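Local coordinates for probable Zn binding protein (Lactobacillus acidophilus, PDB 3Q69) that probably helps the bacterium bind mucus, as a Muc B2-like domain of a putative mucus-binding protein that may also bind zinc, at residues I5-V10 with F35-K40; K53-Q58 with E82-S87. One frame throughout, in Å; residues are numbered along the deposited sequence.

Interaction 1 of 2, residues I5-V10 with F35-K40; sequences IKRTQV and FTQSGK
Gln37 OE1 is gripped by two nitrogens of the Arg7 guanidinium: NH1 of Arg7 reaches it at 2.8 Å, and NE of the same arginine adds a weak, more bent bond at 3.0 Å. The two residues face each other as a hydrogen-bonded pair of an antiparallel beta ladder between strands 2-19 and 27-42, neighbours in the mixed sheet of this Muc B2-like domain. Their side chains run alongside each other, pointing the same way, so that the amide oxygen meets the guanidinium at its edge, with the two planes turned 32° apart. Arg7 CG sits between its backbone N and carbonyl carbon (chi1 55°), and the chain beyond it is extended, standing the guanidinium up from the sheet on the face that also carries Ile5, Gln9 and Phe35. There Trp50 makes a cation-pi contact with Arg7, and Phe35 packs on Val83 and Val85 of strand 77-86. Ile5 reaches across with CD1, 3.3 Å from Lys40 O. Paired backbone bonds at Ile5-Gly39, Arg7-Gln37 and Gln9-Phe35 hold the register; Gln9 N to Phe35 O, 2.8 Å, is nearly straight. The Phe35 ring turns its edge to the carbonyl oxygen of Gln9. The face bearing Lys6 and Ser38 is more exposed, and here the non-hydrogen-bonded pair Thr8-Thr36 joins its hydroxyls, with OG1 of Thr8 lying 2.9 Å from OG1 of Thr36.

Interaction 2 of 2, residues K53-Q58 with E82-S87; sequences KWSLTQ and EVTVDS
Residues 55-58 and 82-86 run antiparallel as a two-stranded ribbon of the Muc B2-like domain, separate from the mixed sheet, their short axes 4.7 Å apart and 162° from one N-to-C direction to the other, with paired backbone bonds at Leu56-Val85 and Gln58-Val83. Ser87 N donates to Trp54 O at 3.1 Å, adding one more backbone bond. Trp54, with CG anti to the backbone N (chi1 179°), lays its indole along the partner strand, and the six-membered ring brings CZ3 within 3.4 Å of Val85 O. CG1 of Val85 meets the ring at its edge, 4.0 Å from CZ3 of Trp54, while the backbone N of Ser87 also lies near the ring plane. Trp54 further touches Gln37 of strand 27-42. Leu56, Val83, Val85 and Gln58 share one face of the ribbon. Gln58 packs on Phe35 of strand 27-42, and Gln58 NE2 donates a hydrogen bond to Ile34 O, so the amide ties the ribbon to the backbone of the larger sheet. The other face carries Ser55, Thr57, Thr84 and Asp86. The hydroxyls of Thr57 and Thr84 meet across a non-hydrogen-bonded pair, although their modelled separation is too short to be trusted in detail. Thr84 CG2 lies 3.4 Å from Ser55 OG, and Asp86 OD1 accepts a hydrogen bond from Asn89 ND2. The ribbon is thus two-sided: small hydroxyl groups and a carboxylate on one face, and on the other aliphatic side chains, an indole and an amide that join it to the neighbouring sheet by apolar packing and hydrogen bonding.

Overall arrangement
Both contacts are antiparallel ladders near the surface, one in each sheet of the domain: interaction 1 joins two strands of the large mixed sheet, interaction 2 the separate two-stranded ribbon, their centres about 11 Å apart. Their inward faces meet, the buried aromatic side of one ladder packing on the buried aliphatic side of the other, while Arg7 and Gln37 make weak hydrogen bonds to Ser87, the arginine to its carbonyl oxygen and the glutamine to its hydroxyl. Each ladder has a threonine pair on its outward face. They differ within: interaction 1 is crossed by an arginine-glutamine side-chain bond, whereas interaction 2 adds an indole-valine contact to its backbone bonds.

Interaction 1 of 2, residues I5-V10 with F35-K40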
loop_
_atom_site.group_PDB
_atom_site.type_symbol
_atom_site.label_atom_id
_atom_site.label_comp_id
_atom_site.label_asym_id
_atom_site.label_seq_id
_atom_site.Cartn_x
_atom_site.Cartn_y
_atom_site.Cartn_z
ATOM N N ILE A 5 10.010 9.579 19.904
ATOM C CA ILE A 5 10.650 9.147 18.667
ATOM C C ILE A 5 9.520 8.571 17.810
ATOM O O ILE A 5 8.403 8.367 18.299
ATOM C CB ILE A 5 11.747 8.063 18.919
ATOM C CG1 ILE A 5 11.158 6.898 19.720
ATOM C CG2 ILE A 5 12.955 8.679 19.632
ATOM C CD1 ILE A 5 12.063 5.669 19.819
ATOM N N LYS A 6 9.791 8.330 16.535
ATOM C CA LYS A 6 8.759 7.800 15.664
ATOM C C LYS A 6 9.374 7.090 14.478
ATOM O O LYS A 6 10.568 7.254 14.182
ATOM C CB LYS A 6 7.837 8.931 15.187
ATOM C CG LYS A 6 8.490 9.923 14.211
ATOM C CD LYS A 6 7.642 11.176 14.029
ATOM C CE LYS A 6 8.357 12.174 13.163
ATOM N NZ LYS A 6 8.696 11.607 11.827
ATOM N N ARG A 7 8.575 6.250 13.831
ATOM C CA ARG A 7 9.048 5.527 12.659
ATOM C C ARG A 7 7.898 5.423 11.666
ATOM O O ARG A 7 6.735 5.321 12.050
ATOM C CB ARG A 7 9.593 4.135 13.041
ATOM C CG ARG A 7 8.628 3.246 13.820
ATOM C CD ARG A 7 9.217 1.863 14.050
ATOM N NE ARG A 7 8.414 1.058 14.957
ATOM C CZ ARG A 7 8.666 -0.209 15.270
ATOM N NH1 ARG A 7 7.858 -0.854 16.103
ATOM N NH2 ARG A 7 9.724 -0.828 14.781
ATOM N N THR A 8 8.240 5.459 10.382
ATOM C CA THR A 8 7.248 5.411 9.319
ATOM C C THR A 8 7.425 4.285 8.309
ATOM O O THR A 8 8.523 3.963 7.889
ATOM C CB THR A 8 7.240 6.731 8.546
ATOM O OG1 THR A 8 6.967 7.811 9.449
ATOM C CG2 THR A 8 6.177 6.703 7.450
ATOM N N GLN A 9 6.306 3.691 7.937
ATOM C CA GLN A 9 6.253 2.629 6.955
ATOM C C GLN A 9 5.298 3.142 5.887
ATOM O O GLN A 9 4.214 3.614 6.199
ATOM C CB GLN A 9 5.691 1.346 7.580
ATOM C CG GLN A 9 5.350 0.239 6.568
ATOM C CD GLN A 9 6.572 -0.310 5.836
ATOM O OE1 GLN A 9 7.447 -0.959 6.437
ATOM N NE2 GLN A 9 6.638 -0.048 4.526
ATOM N N VAL A 10 5.716 3.072 4.630
ATOM C CA VAL A 10 4.887 3.510 3.524
ATOM C C VAL A 10 4.571 2.314 2.640
ATOM O O VAL A 10 5.482 1.642 2.183
ATOM C CB VAL A 10 5.617 4.579 2.674
ATOM C CG1 VAL A 10 4.683 5.132 1.615
ATOM C CG2 VAL A 10 6.150 5.692 3.573
ATOM N N PHE A 35 2.046 4.885 7.380
ATOM C CA PHE A 35 1.839 4.419 8.746
ATOM C C PHE A 35 2.963 4.933 9.647
ATOM O O PHE A 35 4.151 4.706 9.378
ATOM C CB PHE A 35 1.869 2.894 8.785
ATOM C CG PHE A 35 0.825 2.233 7.946
ATOM C CD1 PHE A 35 -0.291 1.646 8.536
ATOM C CD2 PHE A 35 0.951 2.189 6.565
ATOM C CE1 PHE A 35 -1.281 1.011 7.755
ATOM C CE2 PHE A 35 -0.018 1.565 5.772
ATOM C CZ PHE A 35 -1.134 0.976 6.367
ATOM N N THR A 36 2.595 5.613 10.724
ATOM C CA THR A 36 3.597 6.152 11.623
ATOM C C THR A 36 3.300 5.791 13.063
ATOM O O THR A 36 2.237 6.108 13.582
ATOM C CB THR A 36 3.696 7.701 11.522
ATOM O OG1 THR A 36 4.189 8.063 10.231
ATOM C CG2 THR A 36 4.688 8.257 12.572
ATOM N N GLN A 37 4.242 5.107 13.701
ATOM C CA GLN A 37 4.106 4.735 15.101
ATOM C C GLN A 37 4.983 5.632 15.959
ATOM O O GLN A 37 6.121 5.962 15.576
ATOM C CB GLN A 37 4.519 3.285 15.307
ATOM C CG GLN A 37 4.700 2.887 16.750
ATOM C CD GLN A 37 5.035 1.416 16.931
ATOM O OE1 GLN A 37 5.587 0.777 16.040
ATOM N NE2 GLN A 37 4.750 0.889 18.107
ATOM N N SER A 38 4.439 6.048 17.100
ATOM C CA SER A 38 5.165 6.883 18.048
ATOM C C SER A 38 5.717 6.020 19.180
ATOM O O SER A 38 5.174 4.975 19.513
ATOM C CB SER A 38 4.259 7.954 18.649
ATOM O OG SER A 38 3.920 8.922 17.675
ATOM N N GLY A 39 6.814 6.475 19.765
ATOM C CA GLY A 39 7.448 5.750 20.850
ATOM C C GLY A 39 8.334 6.690 21.649
ATOM O O GLY A 39 8.303 7.901 21.465
ATOM N N LYS A 40 9.141 6.125 22.538
ATOM C CA LYS A 40 10.030 6.921 23.361
ATOM C C LYS A 40 11.425 6.320 23.367
ATOM O O LYS A 40 11.599 5.144 23.090
ATOM C CB LYS A 40 9.519 6.971 24.809
ATOM C CG LYS A 40 8.097 7.503 24.987
ATOM C CD LYS A 40 7.991 8.987 24.652
ATOM C CE LYS A 40 6.529 9.445 24.646
ATOM N NZ LYS A 40 6.380 10.818 24.042
#

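Interaction 2 of 2, residues K53-Q58 with E82-S87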
loop_
_atom_site.group_PDB
_atom_site.type_symbol
_atom_site.label_atom_id
_atom_site.label_comp_id
_atom_site.label_asym_id
_atom_site.label_seq_id
_atom_site.Cartn_x
_atom_site.Cartn_y
_atom_site.Cartn_z
ATOM N N LYS A 53 2.002 -4.066 21.112
ATOM C CA LYS A 53 0.679 -4.396 20.608
ATOM C C LYS A 53 0.117 -3.325 19.672
ATOM O O LYS A 53 -1.034 -3.421 19.256
ATOM C CB LYS A 53 -0.286 -4.617 21.773
ATOM C CG LYS A 53 0.108 -5.760 22.697
ATOM C CD LYS A 53 0.076 -7.094 21.971
ATOM C CE LYS A 53 0.398 -8.244 22.912
ATOM N NZ LYS A 53 0.395 -9.556 22.208
ATOM N N TRP A 54 0.922 -2.313 19.340
ATOM C CA TRP A 54 0.479 -1.256 18.432
ATOM C C TRP A 54 0.147 -1.899 17.100
ATOM O O TRP A 54 0.826 -2.804 16.644
ATOM C CB TRP A 54 1.573 -0.204 18.183
ATOM C CG TRP A 54 1.149 0.889 17.217
ATOM C CD1 TRP A 54 0.421 2.016 17.511
ATOM C CD2 TRP A 54 1.437 0.957 15.810
ATOM N NE1 TRP A 54 0.244 2.778 16.378
ATOM C CE2 TRP A 54 0.854 2.156 15.325
ATOM C CE3 TRP A 54 2.129 0.131 14.915
ATOM C CZ2 TRP A 54 0.948 2.545 13.983
ATOM C CZ3 TRP A 54 2.222 0.522 13.581
ATOM C CH2 TRP A 54 1.629 1.723 13.129
ATOM N N SER A 55 -0.884 -1.385 16.456
ATOM C CA SER A 55 -1.336 -1.909 15.176
ATOM C C SER A 55 -2.218 -0.858 14.498
ATOM O O SER A 55 -2.969 -0.161 15.161
ATOM C CB SER A 55 -2.134 -3.204 15.370
ATOM O OG SER A 55 -2.357 -3.814 14.113
ATOM N N LEU A 56 -2.118 -0.754 13.180
ATOM C CA LEU A 56 -2.880 0.228 12.439
ATOM C C LEU A 56 -3.222 -0.326 11.071
ATOM O O LEU A 56 -2.392 -0.904 10.366
ATOM C CB LEU A 56 -2.067 1.521 12.301
ATOM C CG LEU A 56 -2.699 2.714 11.563
ATOM C CD1 LEU A 56 -3.901 3.201 12.336
ATOM C CD2 LEU A 56 -1.638 3.871 11.416
ATOM N N THR A 57 -4.474 -0.128 10.703
ATOM C CA THR A 57 -4.982 -0.612 9.450
ATOM C C THR A 57 -5.533 0.529 8.627
ATOM O O THR A 57 -6.157 1.453 9.161
ATOM C CB THR A 57 -6.113 -1.658 9.687
ATOM O OG1 THR A 57 -5.559 -2.801 10.347
ATOM C CG2 THR A 57 -6.716 -2.129 8.345
ATOM N N GLN A 58 -5.290 0.473 7.322
ATOM C CA GLN A 58 -5.794 1.500 6.409
ATOM C C GLN A 58 -6.204 0.741 5.138
ATOM O O GLN A 58 -5.789 -0.403 4.908
ATOM C CB GLN A 58 -4.698 2.548 6.095
ATOM C CG GLN A 58 -4.204 3.296 7.302
ATOM C CD GLN A 58 -3.335 4.495 6.984
ATOM O OE1 GLN A 58 -3.817 5.534 6.519
ATOM N NE2 GLN A 58 -2.034 4.358 7.237
ATOM N N GLU A 82 -7.316 -3.904 2.466
ATOM C CA GLU A 82 -6.910 -3.465 3.795
ATOM C C GLU A 82 -5.483 -3.886 4.105
ATOM O O GLU A 82 -5.118 -5.079 3.994
ATOM C CB GLU A 82 -7.825 -4.032 4.878
ATOM C CG GLU A 82 -9.228 -3.457 4.902
ATOM C CD GLU A 82 -9.942 -3.757 6.205
ATOM O OE1 GLU A 82 -9.597 -4.787 6.830
ATOM O OE2 GLU A 82 -10.850 -2.976 6.599
ATOM N N VAL A 83 -4.682 -2.903 4.517
ATOM C CA VAL A 83 -3.285 -3.138 4.854
ATOM C C VAL A 83 -3.060 -2.808 6.319
ATOM O O VAL A 83 -3.480 -1.767 6.788
ATOM C CB VAL A 83 -2.339 -2.269 3.988
ATOM C CG1 VAL A 83 -0.921 -2.370 4.477
ATOM C CG2 VAL A 83 -2.430 -2.703 2.565
ATOM N N THR A 84 -2.419 -3.721 7.033
ATOM C CA THR A 84 -2.134 -3.536 8.440
ATOM C C THR A 84 -0.636 -3.600 8.696
ATOM O O THR A 84 0.093 -4.404 8.101
ATOM C CB THR A 84 -2.827 -4.604 9.312
ATOM O OG1 THR A 84 -4.246 -4.421 9.253
ATOM C CG2 THR A 84 -2.400 -4.439 10.779
ATOM N N VAL A 85 -0.189 -2.723 9.584
ATOM C CA VAL A 85 1.208 -2.650 9.967
ATOM C C VAL A 85 1.177 -2.665 11.481
ATOM O O VAL A 85 0.431 -1.918 12.099
ATOM C CB VAL A 85 1.867 -1.335 9.518
ATOM C CG1 VAL A 85 3.272 -1.205 10.176
ATOM C CG2 VAL A 85 1.972 -1.287 8.026
ATOM N N ASP A 86 1.974 -3.528 12.081
ATOM C CA ASP A 86 2.023 -3.627 13.532
ATOM C C ASP A 86 3.463 -3.446 13.993
ATOM O O ASP A 86 4.424 -3.522 13.207
ATOM C CB ASP A 86 1.474 -4.980 13.995
ATOM C CG ASP A 86 1.961 -6.120 13.131
ATOM O OD1 ASP A 86 3.194 -6.294 13.010
ATOM O OD2 ASP A 86 1.116 -6.839 12.557
ATOM N N SER A 87 3.613 -3.191 15.281
ATOM C CA SER A 87 4.937 -2.978 15.836
ATOM C C SER A 87 5.934 -4.128 15.620
ATOM O O SER A 87 7.102 -3.890 15.315
ATOM C CB SER A 87 4.805 -2.689 17.317
ATOM O OG SER A 87 6.042 -2.294 17.864
#